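Local coordinates for protein putative ferredoxin--NADP reductase (Plasmodium falciparum 3D7, PDB 2OK8) that probably transfers electrons between ferredoxin and NADP(H) through a bound FAD, and may serve the terminal step of isoprenoid precursor biosynthesis, at residues 19-24 and 39-44; 269-274 and 295-300; 276-281 and 308-313. All blocks are in the same frame, centred on the assembly; numbering follows the deposited sequence.

Interaction 1. Residues 19-24 and 39-44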
loop_
_atom_site.group_PDB
_atom_site.type_symbol
_atom_site.label_atom_id
_atom_site.label_comp_id
_atom_site.label_asym_id
_atom_site.label_seq_id
_atom_site.Cartn_x
_atom_site.Cartn_y
_atom_site.Cartn_z
ATOM N N LYS A 19 9.328 7.023 -20.222
ATOM C CA LYS A 19 8.507 6.849 -21.419
ATOM C C LYS A 19 8.561 5.397 -21.898
ATOM O O LYS A 19 9.636 4.797 -21.925
ATOM C CB LYS A 19 9.008 7.791 -22.530
ATOM C CG LYS A 19 7.958 8.179 -23.565
ATOM C CD LYS A 19 8.620 8.668 -24.858
ATOM C CE LYS A 19 7.626 9.395 -25.764
ATOM N NZ LYS A 19 8.123 9.509 -27.170
ATOM N N ILE A 20 7.407 4.837 -22.260
ATOM C CA ILE A 20 7.366 3.516 -22.885
ATOM C C ILE A 20 7.950 3.587 -24.288
ATOM O O ILE A 20 7.432 4.296 -25.149
ATOM C CB ILE A 20 5.936 2.899 -22.916
ATOM C CG1 ILE A 20 5.334 2.809 -21.505
ATOM C CG2 ILE A 20 5.954 1.508 -23.564
ATOM C CD1 ILE A 20 6.238 2.080 -20.466
ATOM N N VAL A 21 9.054 2.873 -24.486
ATOM C CA VAL A 21 9.714 2.725 -25.787
ATOM C C VAL A 21 9.229 1.470 -26.555
ATOM O O VAL A 21 9.113 1.501 -27.778
ATOM C CB VAL A 21 11.258 2.726 -25.621
ATOM C CG1 VAL A 21 11.960 2.283 -26.900
ATOM C CG2 VAL A 21 11.735 4.113 -25.230
ATOM N N ASP A 22 8.936 0.383 -25.837
ATOM C CA ASP A 22 8.402 -0.853 -26.439
ATOM C C ASP A 22 7.577 -1.675 -25.440
ATOM O O ASP A 22 7.734 -1.544 -24.229
ATOM C CB ASP A 22 9.537 -1.715 -27.006
ATOM C CG ASP A 22 9.124 -2.513 -28.249
ATOM O OD1 ASP A 22 7.922 -2.526 -28.624
ATOM O OD2 ASP A 22 10.030 -3.126 -28.862
ATOM N N LYS A 23 6.707 -2.526 -25.968
ATOM C CA LYS A 23 5.835 -3.373 -25.176
ATOM C C LYS A 23 5.559 -4.661 -25.954
ATOM O O LYS A 23 4.769 -4.675 -26.888
ATOM C CB LYS A 23 4.529 -2.636 -24.898
ATOM C CG LYS A 23 3.612 -3.326 -23.917
ATOM C CD LYS A 23 2.226 -2.765 -24.075
ATOM C CE LYS A 23 1.301 -3.315 -23.036
ATOM N NZ LYS A 23 0.047 -2.527 -23.049
ATOM N N ILE A 24 6.213 -5.739 -25.554
ATOM C CA ILE A 24 6.202 -7.003 -26.297
ATOM C C ILE A 24 5.587 -8.098 -25.432
ATOM O O ILE A 24 5.991 -8.241 -24.275
ATOM C CB ILE A 24 7.657 -7.418 -26.652
ATOM C CG1 ILE A 24 8.404 -6.254 -27.312
ATOM C CG2 ILE A 24 7.677 -8.649 -27.556
ATOM C CD1 ILE A 24 9.894 -6.387 -27.315
ATOM N N GLU A 39 10.013 -1.939 -22.471
ATOM C CA GLU A 39 11.273 -1.229 -22.567
ATOM C C GLU A 39 11.015 0.245 -22.233
ATOM O O GLU A 39 10.124 0.866 -22.783
ATOM C CB GLU A 39 11.901 -1.409 -23.950
ATOM C CG GLU A 39 13.382 -1.005 -24.002
ATOM C CD GLU A 39 13.990 -1.171 -25.386
ATOM O OE1 GLU A 39 13.289 -1.702 -26.281
ATOM O OE2 GLU A 39 15.168 -0.780 -25.582
ATOM N N ILE A 40 11.795 0.790 -21.311
ATOM C CA ILE A 40 11.464 2.072 -20.701
ATOM C C ILE A 40 12.637 3.021 -20.818
ATOM O O ILE A 40 13.741 2.710 -20.361
ATOM C CB ILE A 40 11.083 1.916 -19.194
ATOM C CG1 ILE A 40 9.716 1.231 -19.029
ATOM C CG2 ILE A 40 11.104 3.282 -18.493
ATOM C CD1 ILE A 40 9.477 0.640 -17.607
ATOM N N ASN A 41 12.382 4.166 -21.450
ATOM C CA ASN A 41 13.362 5.233 -21.597
ATOM C C ASN A 41 13.347 6.077 -20.341
ATOM O O ASN A 41 12.356 6.733 -20.042
ATOM C CB ASN A 41 13.019 6.095 -22.833
ATOM C CG ASN A 41 14.001 7.260 -23.070
ATOM O OD1 ASN A 41 15.081 7.346 -22.477
ATOM N ND2 ASN A 41 13.616 8.151 -23.970
ATOM N N HIS A 42 14.452 6.055 -19.614
ATOM C CA HIS A 42 14.573 6.806 -18.378
ATOM C C HIS A 42 15.617 7.923 -18.459
ATOM O O HIS A 42 15.994 8.513 -17.435
ATOM C CB HIS A 42 14.848 5.860 -17.212
ATOM C CG HIS A 42 16.112 5.067 -17.338
ATOM N ND1 HIS A 42 17.257 5.383 -16.641
ATOM C CD2 HIS A 42 16.393 3.934 -18.023
ATOM C CE1 HIS A 42 18.200 4.496 -16.908
ATOM N NE2 HIS A 42 17.702 3.607 -17.746
ATOM N N ASN A 43 16.066 8.201 -19.689
ATOM C CA ASN A 43 17.076 9.229 -19.987
ATOM C C ASN A 43 18.394 9.092 -19.213
ATOM O O ASN A 43 19.081 10.084 -18.973
ATOM C CB ASN A 43 16.480 10.648 -19.847
ATOM C CG ASN A 43 15.492 11.004 -20.984
ATOM O OD1 ASN A 43 14.268 10.924 -20.819
ATOM N ND2 ASN A 43 16.032 11.396 -22.142
ATOM N N GLY A 44 18.743 7.866 -18.827
ATOM C CA GLY A 44 19.975 7.588 -18.065
ATOM C C GLY A 44 19.895 7.926 -16.580
ATOM O O GLY A 44 20.888 7.824 -15.847
#
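Val21 and Asp22 share Glu39 as their partner across the strands, which makes this a classic beta bulge in an otherwise regular antiparallel pairing. The backbone carries most of the contact. Lys19 and Asn41 form a hydrogen-bonded pair, with Asn41 N to Lys19 O at 2.9 Å and Lys19 N to Asn41 O at 3.0 Å. At the bulge Glu39 O takes a strong bond from Val21 N (2.8 Å) and a weak one from Asp22 N, while Glu39 N donates to Asp22 O at 2.9 Å, arriving 40° out of that carbonyl's plane.

Carbon contacts supplement the backbone. Ile20 bends its CD1 across to CG1 of Ile40 (3.9 Å), and Val21 presses CG2, the branch beside its backbone N, against Asn41 CB at 3.4 Å.

The polar ends are settled separately. Glu39 OE1 stands 4.4 Å from Asp22 OD2, a like-charged approach. Asn113 hydrogen-bonds Glu39 OE2 and so holds the carboxylate. Asn41 OD1 accepts from Asn43 N, an Asx turn where the strand gives way to loop.

Strands 16-25 and 35-41 make a hairpin inside the antiparallel sheet of the FAD-binding domain, between strands 150-157 and 114-123; Ile20 and Ile40 both rest on Ile151.

Interaction 2. Residues 269-274 and 295-300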
loop_
_atom_site.group_PDB
_atom_site.type_symbol
_atom_site.label_atom_id
_atom_site.label_comp_id
_atom_site.label_asym_id
_atom_site.label_seq_id
_atom_site.Cartn_x
_atom_site.Cartn_y
_atom_site.Cartn_z
ATOM N N GLU A 269 22.757 -33.462 -8.015
ATOM C CA GLU A 269 23.211 -32.233 -8.664
ATOM C C GLU A 269 23.063 -31.013 -7.736
ATOM O O GLU A 269 24.039 -30.377 -7.366
ATOM C CB GLU A 269 22.467 -32.014 -9.985
ATOM C CG GLU A 269 22.860 -30.734 -10.756
ATOM C CD GLU A 269 21.787 -30.275 -11.776
ATOM O OE1 GLU A 269 20.599 -30.190 -11.415
ATOM O OE2 GLU A 269 22.137 -29.981 -12.944
ATOM N N PHE A 270 21.843 -30.712 -7.341
ATOM C CA PHE A 270 21.561 -29.529 -6.555
ATOM C C PHE A 270 22.345 -29.442 -5.225
ATOM O O PHE A 270 22.779 -28.364 -4.815
ATOM C CB PHE A 270 20.060 -29.479 -6.296
ATOM C CG PHE A 270 19.630 -28.354 -5.409
ATOM C CD1 PHE A 270 19.319 -27.103 -5.947
ATOM C CD2 PHE A 270 19.506 -28.548 -4.038
ATOM C CE1 PHE A 270 18.920 -26.063 -5.118
ATOM C CE2 PHE A 270 19.086 -27.514 -3.205
ATOM C CZ PHE A 270 18.798 -26.267 -3.751
ATOM N N LEU A 271 22.512 -30.572 -4.548
ATOM C CA LEU A 271 23.044 -30.551 -3.201
ATOM C C LEU A 271 24.550 -30.551 -3.202
ATOM O O LEU A 271 25.145 -29.998 -2.288
ATOM C CB LEU A 271 22.485 -31.690 -2.349
ATOM C CG LEU A 271 21.014 -31.661 -1.932
ATOM C CD1 LEU A 271 20.547 -33.057 -1.486
ATOM C CD2 LEU A 271 20.756 -30.634 -0.824
ATOM N N ASN A 272 25.174 -31.167 -4.204
ATOM C CA ASN A 272 26.611 -30.955 -4.415
ATOM C C ASN A 272 26.959 -29.535 -4.825
ATOM O O ASN A 272 27.980 -28.998 -4.410
ATOM C CB ASN A 272 27.190 -31.916 -5.437
ATOM C CG ASN A 272 27.537 -33.236 -4.829
ATOM O OD1 ASN A 272 28.664 -33.450 -4.373
ATOM N ND2 ASN A 272 26.558 -34.121 -4.767
ATOM N N LEU A 273 26.115 -28.931 -5.648
ATOM C CA LEU A 273 26.326 -27.552 -6.022
ATOM C C LEU A 273 26.348 -26.677 -4.776
ATOM O O LEU A 273 27.275 -25.895 -4.598
ATOM C CB LEU A 273 25.292 -27.083 -7.041
ATOM C CG LEU A 273 25.560 -27.629 -8.449
ATOM C CD1 LEU A 273 24.366 -27.373 -9.369
ATOM C CD2 LEU A 273 26.823 -27.050 -9.030
ATOM N N PHE A 274 25.369 -26.855 -3.893
ATOM C CA PHE A 274 25.286 -26.054 -2.683
ATOM C C PHE A 274 26.268 -26.430 -1.559
ATOM O O PHE A 274 26.881 -25.548 -0.953
ATOM C CB PHE A 274 23.860 -26.024 -2.128
ATOM C CG PHE A 274 23.653 -24.955 -1.095
ATOM C CD1 PHE A 274 23.578 -23.613 -1.472
ATOM C CD2 PHE A 274 23.584 -25.276 0.249
ATOM C CE1 PHE A 274 23.421 -22.612 -0.517
ATOM C CE2 PHE A 274 23.421 -24.282 1.218
ATOM C CZ PHE A 274 23.329 -22.951 0.832
ATOM N N ASP A 295 13.446 -26.582 2.940
ATOM C CA ASP A 295 13.134 -27.944 3.395
ATOM C C ASP A 295 14.066 -28.994 2.798
ATOM O O ASP A 295 14.541 -29.883 3.505
ATOM C CB ASP A 295 11.673 -28.302 3.096
ATOM C CG ASP A 295 10.697 -27.735 4.131
ATOM O OD1 ASP A 295 11.151 -27.098 5.112
ATOM O OD2 ASP A 295 9.469 -27.931 3.962
ATOM N N ILE A 296 14.347 -28.867 1.505
ATOM C CA ILE A 296 15.295 -29.741 0.814
ATOM C C ILE A 296 16.697 -29.685 1.428
ATOM O O ILE A 296 17.352 -30.713 1.602
ATOM C CB ILE A 296 15.408 -29.403 -0.694
ATOM C CG1 ILE A 296 14.055 -29.591 -1.396
ATOM C CG2 ILE A 296 16.487 -30.266 -1.352
ATOM C CD1 ILE A 296 13.942 -28.865 -2.733
ATOM N N LEU A 297 17.152 -28.477 1.731
ATOM C CA LEU A 297 18.459 -28.269 2.335
ATOM C C LEU A 297 18.503 -28.799 3.762
ATOM O O LEU A 297 19.452 -29.480 4.154
ATOM C CB LEU A 297 18.833 -26.787 2.287
ATOM C CG LEU A 297 19.067 -26.229 0.887
ATOM C CD1 LEU A 297 19.191 -24.706 0.931
ATOM C CD2 LEU A 297 20.321 -26.864 0.306
ATOM N N LYS A 298 17.451 -28.505 4.510
ATOM C CA LYS A 298 17.319 -28.925 5.908
ATOM C C LYS A 298 17.150 -30.426 6.104
ATOM O O LYS A 298 17.651 -30.973 7.080
ATOM C CB LYS A 298 16.131 -28.209 6.553
ATOM C CG LYS A 298 16.428 -26.789 7.004
ATOM C CD LYS A 298 15.131 -26.027 7.128
ATOM C CE LYS A 298 15.196 -25.025 8.244
ATOM N NZ LYS A 298 13.821 -24.723 8.710
ATOM N N SER A 299 16.439 -31.089 5.192
ATOM C CA SER A 299 16.165 -32.517 5.352
ATOM C C SER A 299 17.260 -33.436 4.831
ATOM O O SER A 299 17.267 -34.616 5.156
ATOM C CB SER A 299 14.803 -32.906 4.751
ATOM O OG SER A 299 14.689 -32.556 3.382
ATOM N N HIS A 300 18.196 -32.916 4.047
ATOM C CA HIS A 300 19.145 -33.806 3.379
ATOM C C HIS A 300 20.614 -33.742 3.793
ATOM O O HIS A 300 21.356 -34.706 3.596
ATOM C CB HIS A 300 18.974 -33.713 1.873
ATOM C CG HIS A 300 17.724 -34.380 1.396
ATOM N ND1 HIS A 300 17.732 -35.575 0.716
ATOM C CD2 HIS A 300 16.423 -34.056 1.569
ATOM C CE1 HIS A 300 16.491 -35.935 0.455
ATOM N NE2 HIS A 300 15.678 -35.033 0.964
#
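This is a buried apolar contact between two helices on one side of the parallel sheet of the NAD-binding domain, with Leu297 reaching in among Phe270, Leu271 and Phe274. The axes of the short segments cross at -82° and come no nearer than 11.3 Å, a wide spacing bridged by long side chains.

One methyl, Leu297 CD2, does much of the touching: it lies 3.6 Å from Phe274 CD2, 3.8 Å from Phe270 CE2 and 4.0 Å from Leu271 CD2. The other methyl, CD1, sits over one face of the Phe274 ring, offset toward its rim. Both phenylalanines hold CG anti to the backbone N (chi1 176° for Phe270 and -166° for Phe274), which sends both side chains out from helix 267-275, each crossing that of Leu297 at about a right angle. Ile296 CG2 also approaches the Phe270 ring, at 4.2 Å from CE2. Near the surface, Leu271 CD1 meets His300 CB at 3.8 Å.

Phe270, Phe274 and Leu297 all bear on Leu281 of strand 280-285 beneath. Helices laid over a parallel sheet in this way, joined through a shared apolar layer, are characteristic of the Rossmann-like nucleotide-binding domain of ferredoxin--NADP reductases.

Interaction 3. Residues 276-281 and 308-313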
loop_
_atom_site.group_PDB
_atom_site.type_symbol
_atom_site.label_atom_id
_atom_site.label_comp_id
_atom_site.label_asym_id
_atom_site.label_seq_id
_atom_site.Cartn_x
_atom_site.Cartn_y
_atom_site.Cartn_z
ATOM N N ASN A 276 28.874 -28.716 -1.596
ATOM C CA ASN A 276 30.178 -29.219 -1.942
ATOM C C ASN A 276 30.939 -28.164 -2.741
ATOM O O ASN A 276 32.085 -27.861 -2.435
ATOM C CB ASN A 276 29.999 -30.553 -2.690
ATOM C CG ASN A 276 31.294 -31.198 -3.104
ATOM O OD1 ASN A 276 32.371 -30.894 -2.576
ATOM N ND2 ASN A 276 31.195 -32.121 -4.068
ATOM N N TYR A 277 30.281 -27.580 -3.734
ATOM C CA TYR A 277 30.903 -26.569 -4.568
ATOM C C TYR A 277 30.679 -25.160 -4.044
ATOM O O TYR A 277 31.219 -24.203 -4.585
ATOM C CB TYR A 277 30.437 -26.718 -6.023
ATOM C CG TYR A 277 31.031 -27.932 -6.660
ATOM C CD1 TYR A 277 30.314 -29.119 -6.750
ATOM C CD2 TYR A 277 32.335 -27.911 -7.138
ATOM C CE1 TYR A 277 30.868 -30.244 -7.321
ATOM C CE2 TYR A 277 32.904 -29.034 -7.706
ATOM C CZ TYR A 277 32.163 -30.196 -7.793
ATOM O OH TYR A 277 32.732 -31.304 -8.367
ATOM N N LYS A 278 29.885 -25.045 -2.985
ATOM C CA LYS A 278 29.624 -23.770 -2.300
ATOM C C LYS A 278 29.034 -22.675 -3.199
ATOM O O LYS A 278 29.499 -21.533 -3.175
ATOM C CB LYS A 278 30.887 -23.231 -1.614
ATOM C CG LYS A 278 31.763 -24.260 -0.916
ATOM C CD LYS A 278 31.116 -24.867 0.304
ATOM C CE LYS A 278 32.085 -25.821 0.971
ATOM N NZ LYS A 278 31.352 -26.811 1.770
ATOM N N CYS A 279 28.028 -23.037 -3.989
ATOM C CA CYS A 279 27.290 -22.105 -4.848
ATOM C C CYS A 279 26.576 -21.044 -4.033
ATOM O O CYS A 279 26.224 -21.284 -2.880
ATOM C CB CYS A 279 26.228 -22.869 -5.657
ATOM S SG CYS A 279 26.920 -23.701 -7.107
ATOM N N GLU A 280 26.362 -19.876 -4.634
ATOM C CA GLU A 280 25.380 -18.933 -4.114
ATOM C C GLU A 280 24.006 -19.340 -4.670
ATOM O O GLU A 280 23.838 -19.546 -5.878
ATOM C CB GLU A 280 25.723 -17.477 -4.473
ATOM C CG GLU A 280 27.096 -16.969 -3.985
ATOM C CD GLU A 280 27.187 -16.688 -2.483
ATOM O OE1 GLU A 280 26.223 -16.181 -1.876
ATOM O OE2 GLU A 280 28.250 -16.970 -1.898
ATOM N N LEU A 281 23.039 -19.473 -3.765
ATOM C CA LEU A 281 21.711 -19.894 -4.117
ATOM C C LEU A 281 20.743 -18.712 -4.096
ATOM O O LEU A 281 20.555 -18.063 -3.054
ATOM C CB LEU A 281 21.249 -21.002 -3.167
ATOM C CG LEU A 281 19.791 -21.474 -3.152
ATOM C CD1 LEU A 281 19.340 -21.991 -4.509
ATOM C CD2 LEU A 281 19.646 -22.572 -2.111
ATOM N N LYS A 308 23.264 -20.468 5.321
ATOM C CA LYS A 308 22.204 -19.494 5.088
ATOM C C LYS A 308 22.691 -18.177 4.519
ATOM O O LYS A 308 21.933 -17.494 3.855
ATOM C CB LYS A 308 21.399 -19.235 6.364
ATOM C CG LYS A 308 20.029 -19.878 6.379
ATOM C CD LYS A 308 19.080 -19.105 7.278
ATOM C CE LYS A 308 17.692 -19.727 7.291
ATOM N NZ LYS A 308 16.701 -18.780 7.879
ATOM N N LYS A 309 23.945 -17.818 4.772
ATOM C CA LYS A 309 24.536 -16.608 4.174
ATOM C C LYS A 309 24.639 -16.717 2.656
ATOM O O LYS A 309 24.787 -15.705 1.970
ATOM C CB LYS A 309 25.929 -16.305 4.758
ATOM C CG LYS A 309 25.929 -16.002 6.252
ATOM C CD LYS A 309 27.071 -15.070 6.651
ATOM C CE LYS A 309 26.673 -14.237 7.882
ATOM N NZ LYS A 309 27.210 -12.838 7.852
ATOM N N ARG A 310 24.585 -17.947 2.141
ATOM C CA ARG A 310 24.686 -18.193 0.701
ATOM C C ARG A 310 23.317 -18.352 0.015
ATOM O O ARG A 310 23.250 -18.677 -1.174
ATOM C CB ARG A 310 25.578 -19.402 0.423
ATOM C CG ARG A 310 27.046 -19.175 0.722
ATOM C CD ARG A 310 27.901 -20.297 0.206
ATOM N NE ARG A 310 27.817 -21.522 1.009
ATOM C CZ ARG A 310 27.313 -22.679 0.581
ATOM N NH1 ARG A 310 26.806 -22.799 -0.647
ATOM N NH2 ARG A 310 27.311 -23.729 1.383
ATOM N N VAL A 311 22.244 -18.125 0.774
ATOM C CA VAL A 311 20.881 -18.202 0.269
ATOM C C VAL A 311 20.292 -16.790 0.146
ATOM O O VAL A 311 20.121 -16.105 1.145
ATOM C CB VAL A 311 19.963 -19.080 1.178
ATOM C CG1 VAL A 311 18.611 -19.266 0.533
ATOM C CG2 VAL A 311 20.602 -20.457 1.437
ATOM N N HIS A 312 19.985 -16.368 -1.080
ATOM C CA HIS A 312 19.411 -15.040 -1.339
ATOM C C HIS A 312 17.990 -15.189 -1.865
ATOM O O HIS A 312 17.732 -15.986 -2.768
ATOM C CB HIS A 312 20.311 -14.266 -2.319
ATOM C CG HIS A 312 21.775 -14.457 -2.050
ATOM N ND1 HIS A 312 22.468 -13.709 -1.120
ATOM C CD2 HIS A 312 22.663 -15.358 -2.541
ATOM C CE1 HIS A 312 23.725 -14.112 -1.078
ATOM N NE2 HIS A 312 23.868 -15.119 -1.924
ATOM N N VAL A 313 17.068 -14.424 -1.290
ATOM C CA VAL A 313 15.651 -14.620 -1.551
ATOM C C VAL A 313 14.932 -13.333 -1.962
ATOM O O VAL A 313 15.033 -12.319 -1.287
ATOM C CB VAL A 313 14.929 -15.244 -0.320
ATOM C CG1 VAL A 313 13.543 -15.732 -0.722
ATOM C CG2 VAL A 313 15.727 -16.413 0.239
#
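Glu280 sets CG beside its backbone N (chi1 -58°) and then bends at chi2 (-74°), which brings its carboxylate toward the neighbouring strand, where the His312 side chain, turned by a chi1 of -40°, presents NE2 to it. The resulting His-carboxylate hydrogen bond is short, 2.6 Å from His312 NE2 to Glu280 OE1. It lies in the ring plane and uses the anti lone pair of OE1, a geometry that should help hold the imidazole in its rotation. The other oxygen, OE2, rests against the aliphatic part of Arg310, 3.6 Å from its CG; the carboxylate stands almost perpendicular to the guanidinium and is not paired with it.

Arg310 instead runs back along residues 278-280. Bent at chi3, it sends NH1 to Cys279 O at 2.8 Å, with the acceptor in the guanidinium plane, and NH1 also bonds Phe274 O. Two carbonyls thus grip one nitrogen. Lys278 lies over one face of the guanidinium, its CA 3.9 Å from Arg310 CZ.

Between these side chains the backbones join in parallel register. Leu281 N donates to Arg310 O and Leu281 O accepts from His312 N, both bonds 2.7 Å long and nearly straight. Leu281 CD2 and Val311 CG2 approach to 4.2 Å, and the type I turn from Lys308 to Val311 leads into the edge strand.

Strand 280-285 runs between strands 173-178 and 311-315, the latter outermost in the parallel sheet within this chain. Val311 packs on Phe274 of helix 267-275 and on Met294 of helix 288-300, the same side of the sheet on which Leu281 meets both helices.

Overall arrangement
Interactions 2 and 3 occupy adjoining layers of the NAD-binding domain, helix on sheet, with centres 10 Å apart and segments that alternate along the chain. The helix pair of interaction 2 lies against the strand pair of interaction 3: Leu297 CD1 packs on Leu281 CD2 at 3.7 Å, and Phe274 CZ on Val311 CG2 likewise. Interaction 1 belongs to the FAD-binding domain, across the chain's centre, its own centre 40 Å from that of interaction 2 and 34 Å from that of interaction 3. The side chain of Ile40 lies about 11 Å from a bound FAD and that of His312 about 12 Å, while the side chain of Ile296 comes within about 4 Å of that of Gln260, a probable NADP(+)-binding residue.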